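PDB 3H41: gamma-D-glutamyl-L-lysine dipeptidyl-peptidase from Bacillus cereus ATCC 10987, which probably hydrolyses gamma-D-glutamyl-L-lysine bonds in murein peptides, releasing L-Ala-gamma-D-Glu during cell wall degradation. Local coordinates for residues I11-W19 / S32-W42. Sequence-based numbering, arbitrary orientation.
Sequences IDVSAATLW and SATNPVDLWKW
Val-13 and Pro-36 bring the two backbones to 5.8 Å between CA atoms, and Thr-17 and Ser-32 to 6.7 Å, as the 32-42 chain loops over strand 15-19 and the turn before it, with a cis peptide bond preceding Pro-36. At one end Asn-35 ND2 donates to Asp-12 OD2 (3.1 Å, N-H...O 153°). OD2 is met on its anti side, from 35° out of the carboxylate plane, which is turned steeply against the amide; ND2 also binds the carbonyl of Lys-103. Asn-35 extends with CG opposite its own N (chi1 -175°), which brings its amide carbon to 3.5 Å from Val-13 CG1, so one side chain serves both a polar and an apolar neighbour. The compact, branched valines suit the middle: Val-13 CB lies 3.8 Å from Val-37 CG1, the side chains crossing at about a right angle, and a water beside them accepts from Ser-14 N and Val-37 N. Beyond them Leu-39 CD1 rests 3.7 Å from Ala-15 CB, a small methyl that lets the first turn of helix 39-45 come close. Water also bridges the far end. One molecule donates to Ala-15 O and Ser-32 O while accepting from Thr-17 OG1, a hydroxyl also bonded to Gln-63; another joins Trp-19 NE1 to Ser-32 OG, which has a further partner in Asp-29 O. Ser-32 CB lies over the centre of the Trp-42 ring, 3.7 Å above its plane. An apolar centre and largely water-mediated links thus hold the loop, satisfying buried Thr-17, Trp-19 and Ser-32; the Trp-19 side chain is about 6 Å from that of substrate-binding Glu-61.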
loop_
_atom_site.group_PDB
_atom_site.type_symbol
_atom_site.label_atom_id
_atom_site.label_comp_id
_atom_site.label_asym_id
_atom_site.label_seq_id
_atom_site.Cartn_x
_atom_site.Cartn_y
_atom_site.Cartn_z
ATOM N N ILE A 11 -13.080 3.556 -0.215
ATOM C CA ILE A 11 -12.850 2.148 -0.550
ATOM C C ILE A 11 -13.599 1.215 0.400
ATOM O O ILE A 11 -13.473 1.347 1.613
ATOM C CB ILE A 11 -11.336 1.830 -0.509
ATOM C CG1 ILE A 11 -10.573 2.788 -1.414
ATOM C CG2 ILE A 11 -11.067 0.360 -0.868
ATOM C CD1 ILE A 11 -10.951 2.784 -2.875
ATOM N N ASP A 12 -14.344 0.263 -0.170
ATOM C CA ASP A 12 -15.264 -0.594 0.573
ATOM C C ASP A 12 -14.797 -2.045 0.562
ATOM O O ASP A 12 -15.537 -2.921 0.973
ATOM C CB ASP A 12 -16.705 -0.452 0.036
ATOM C CG ASP A 12 -17.763 -1.063 0.982
ATOM O OD1 ASP A 12 -17.659 -0.855 2.196
ATOM O OD2 ASP A 12 -18.684 -1.780 0.515
ATOM N N VAL A 13 -13.545 -2.286 0.130
ATOM C CA VAL A 13 -12.995 -3.633 0.112
ATOM C C VAL A 13 -11.654 -3.573 0.810
ATOM O O VAL A 13 -11.083 -2.476 1.039
ATOM C CB VAL A 13 -12.882 -4.227 -1.365
ATOM C CG1 VAL A 13 -14.272 -4.571 -1.890
ATOM C CG2 VAL A 13 -12.141 -3.274 -2.312
ATOM N N SER A 14 -11.127 -4.734 1.175
ATOM C CA SER A 14 -9.851 -4.739 1.924
ATOM C C SER A 14 -8.774 -3.989 1.136
ATOM O O SER A 14 -8.084 -3.116 1.674
ATOM C CB SER A 14 -9.410 -6.143 2.271
ATOM O OG SER A 14 -9.305 -6.922 1.085
ATOM N N ALA A 15 -8.664 -4.298 -0.143
ATOM C CA ALA A 15 -7.876 -3.482 -1.042
ATOM C C ALA A 15 -8.462 -3.488 -2.465
ATOM O O ALA A 15 -8.858 -4.552 -3.003
ATOM C CB ALA A 15 -6.394 -3.877 -1.009
ATOM N N ALA A 16 -8.625 -2.277 -3.008
ATOM C CA ALA A 16 -9.070 -2.079 -4.394
ATOM C C ALA A 16 -7.869 -1.899 -5.312
ATOM O O ALA A 16 -6.963 -1.139 -5.027
ATOM C CB ALA A 16 -9.986 -0.878 -4.528
ATOM N N THR A 17 -7.931 -2.553 -6.467
ATOM C CA THR A 17 -6.888 -2.461 -7.468
ATOM C C THR A 17 -7.382 -1.514 -8.551
ATOM O O THR A 17 -8.500 -1.678 -9.052
ATOM C CB THR A 17 -6.648 -3.860 -8.019
ATOM O OG1 THR A 17 -6.220 -4.694 -6.931
ATOM C CG2 THR A 17 -5.560 -3.851 -9.106
ATOM N N LEU A 18 -6.561 -0.506 -8.845
ATOM C CA LEU A 18 -6.871 0.482 -9.841
ATOM C C LEU A 18 -6.144 0.174 -11.165
ATOM O O LEU A 18 -4.940 -0.109 -11.191
ATOM C CB LEU A 18 -6.482 1.871 -9.340
ATOM C CG LEU A 18 -7.531 2.513 -8.394
ATOM C CD1 LEU A 18 -7.600 1.783 -7.069
ATOM C CD2 LEU A 18 -7.147 3.992 -8.212
ATOM N N TRP A 19 -6.898 0.270 -12.243
ATOM C CA TRP A 19 -6.461 -0.143 -13.602
ATOM C C TRP A 19 -6.170 1.098 -14.448
ATOM O O TRP A 19 -6.760 2.146 -14.207
ATOM C CB TRP A 19 -7.538 -1.029 -14.269
ATOM C CG TRP A 19 -7.671 -2.338 -13.548
ATOM C CD1 TRP A 19 -8.226 -2.512 -12.320
ATOM C CD2 TRP A 19 -7.154 -3.632 -13.932
ATOM N NE1 TRP A 19 -8.119 -3.806 -11.921
ATOM C CE2 TRP A 19 -7.475 -4.530 -12.890
ATOM C CE3 TRP A 19 -6.502 -4.132 -15.071
ATOM C CZ2 TRP A 19 -7.136 -5.901 -12.929
ATOM C CZ3 TRP A 19 -6.153 -5.468 -15.105
ATOM C CH2 TRP A 19 -6.489 -6.351 -14.050
ATOM N N SER A 32 -10.049 -9.964 -7.791
ATOM C CA SER A 32 -9.618 -8.618 -7.415
ATOM C C SER A 32 -10.707 -7.551 -7.575
ATOM O O SER A 32 -10.559 -6.433 -7.017
ATOM C CB SER A 32 -8.352 -8.205 -8.215
ATOM O OG SER A 32 -8.684 -7.824 -9.528
ATOM N N ALA A 33 -11.757 -7.853 -8.349
ATOM C CA ALA A 33 -12.708 -6.813 -8.800
ATOM C C ALA A 33 -14.084 -6.902 -8.129
ATOM O O ALA A 33 -14.921 -6.031 -8.345
ATOM C CB ALA A 33 -12.847 -6.868 -10.292
ATOM N N THR A 34 -14.305 -7.944 -7.339
ATOM C CA THR A 34 -15.573 -8.175 -6.648
ATOM C C THR A 34 -15.591 -7.438 -5.307
ATOM O O THR A 34 -14.561 -6.935 -4.847
ATOM C CB THR A 34 -15.783 -9.677 -6.391
ATOM O OG1 THR A 34 -14.616 -10.229 -5.716
ATOM C CG2 THR A 34 -16.034 -10.409 -7.717
ATOM N N ASN A 35 -16.766 -7.396 -4.684
ATOM C CA ASN A 35 -16.913 -6.889 -3.338
ATOM C C ASN A 35 -17.700 -7.939 -2.591
ATOM O O ASN A 35 -18.860 -8.103 -2.871
ATOM C CB ASN A 35 -17.663 -5.558 -3.295
ATOM C CG ASN A 35 -17.703 -4.978 -1.896
ATOM O OD1 ASN A 35 -17.479 -5.682 -0.943
ATOM N ND2 ASN A 35 -17.986 -3.694 -1.777
ATOM N N PRO A 36 -17.061 -8.664 -1.658
ATOM C CA PRO A 36 -15.665 -8.553 -1.249
ATOM C C PRO A 36 -14.660 -9.123 -2.249
ATOM O O PRO A 36 -15.013 -9.889 -3.149
ATOM C CB PRO A 36 -15.612 -9.399 0.010
ATOM C CG PRO A 36 -16.668 -10.444 -0.215
ATOM C CD PRO A 36 -17.746 -9.770 -0.976
ATOM N N VAL A 37 -13.412 -8.703 -2.089
ATOM C CA VAL A 37 -12.307 -9.254 -2.866
ATOM C C VAL A 37 -11.826 -10.568 -2.276
ATOM O O VAL A 37 -12.082 -10.849 -1.108
ATOM C CB VAL A 37 -11.115 -8.263 -2.930
ATOM C CG1 VAL A 37 -11.515 -6.977 -3.670
ATOM C CG2 VAL A 37 -10.509 -7.920 -1.546
ATOM N N ASP A 38 -11.089 -11.354 -3.074
ATOM C CA ASP A 38 -10.244 -12.414 -2.523
ATOM C C ASP A 38 -8.852 -12.339 -3.133
ATOM O O ASP A 38 -8.575 -12.932 -4.176
ATOM C CB ASP A 38 -10.873 -13.790 -2.735
ATOM C CG ASP A 38 -10.089 -14.900 -2.047
ATOM O OD1 ASP A 38 -8.911 -14.716 -1.614
ATOM O OD2 ASP A 38 -10.662 -15.978 -1.951
ATOM N N LEU A 39 -7.985 -11.573 -2.492
ATOM C CA LEU A 39 -6.691 -11.244 -3.069
ATOM C C LEU A 39 -5.655 -12.350 -2.931
ATOM O O LEU A 39 -4.685 -12.365 -3.706
ATOM C CB LEU A 39 -6.155 -9.935 -2.475
ATOM C CG LEU A 39 -7.014 -8.698 -2.825
ATOM C CD1 LEU A 39 -6.529 -7.411 -2.155
ATOM C CD2 LEU A 39 -7.115 -8.500 -4.335
ATOM N N TRP A 40 -5.811 -13.241 -1.955
ATOM C CA TRP A 40 -4.979 -14.449 -1.922
ATOM C C TRP A 40 -5.345 -15.382 -3.083
ATOM O O TRP A 40 -4.464 -15.910 -3.766
ATOM C CB TRP A 40 -5.042 -15.194 -0.582
ATOM C CG TRP A 40 -4.489 -14.450 0.593
ATOM C CD1 TRP A 40 -5.140 -14.200 1.743
ATOM C CD2 TRP A 40 -3.177 -13.832 0.733
ATOM N NE1 TRP A 40 -4.343 -13.514 2.606
ATOM C CE2 TRP A 40 -3.137 -13.257 2.006
ATOM C CE3 TRP A 40 -2.052 -13.726 -0.086
ATOM C CZ2 TRP A 40 -2.035 -12.576 2.480
ATOM C CZ3 TRP A 40 -0.924 -13.066 0.398
ATOM C CH2 TRP A 40 -0.935 -12.482 1.665
ATOM N N LYS A 41 -6.631 -15.603 -3.322
ATOM C CA LYS A 41 -7.033 -16.315 -4.525
ATOM C C LYS A 41 -6.493 -15.670 -5.792
ATOM O O LYS A 41 -5.991 -16.371 -6.670
ATOM C CB LYS A 41 -8.541 -16.411 -4.658
ATOM C CG LYS A 41 -8.968 -17.233 -5.861
ATOM C CD LYS A 41 -10.481 -17.145 -6.136
ATOM C CE LYS A 41 -11.243 -18.355 -5.688
ATOM N NZ LYS A 41 -12.490 -18.482 -6.510
ATOM N N TRP A 42 -6.581 -14.346 -5.899
ATOM C CA TRP A 42 -6.086 -13.664 -7.094
ATOM C C TRP A 42 -4.597 -13.929 -7.346
ATOM O O TRP A 42 -4.213 -14.442 -8.407
ATOM C CB TRP A 42 -6.300 -12.176 -6.970
ATOM C CG TRP A 42 -5.878 -11.393 -8.159
ATOM C CD1 TRP A 42 -6.183 -11.660 -9.469
ATOM C CD2 TRP A 42 -5.165 -10.168 -8.156
ATOM N NE1 TRP A 42 -5.655 -10.690 -10.279
ATOM C CE2 TRP A 42 -5.040 -9.752 -9.505
ATOM C CE3 TRP A 42 -4.562 -9.386 -7.146
ATOM C CZ2 TRP A 42 -4.353 -8.596 -9.866
ATOM C CZ3 TRP A 42 -3.905 -8.243 -7.499
ATOM C CH2 TRP A 42 -3.805 -7.836 -8.844
HETATM O O HOH W 1 -15.556 -5.997 1.465
HETATM O O HOH W 2 -13.009 -7.017 0.618
HETATM O O HOH W 3 -8.372 -5.548 -5.575
HETATM O O HOH W 4 -9.759 -5.355 -10.065
#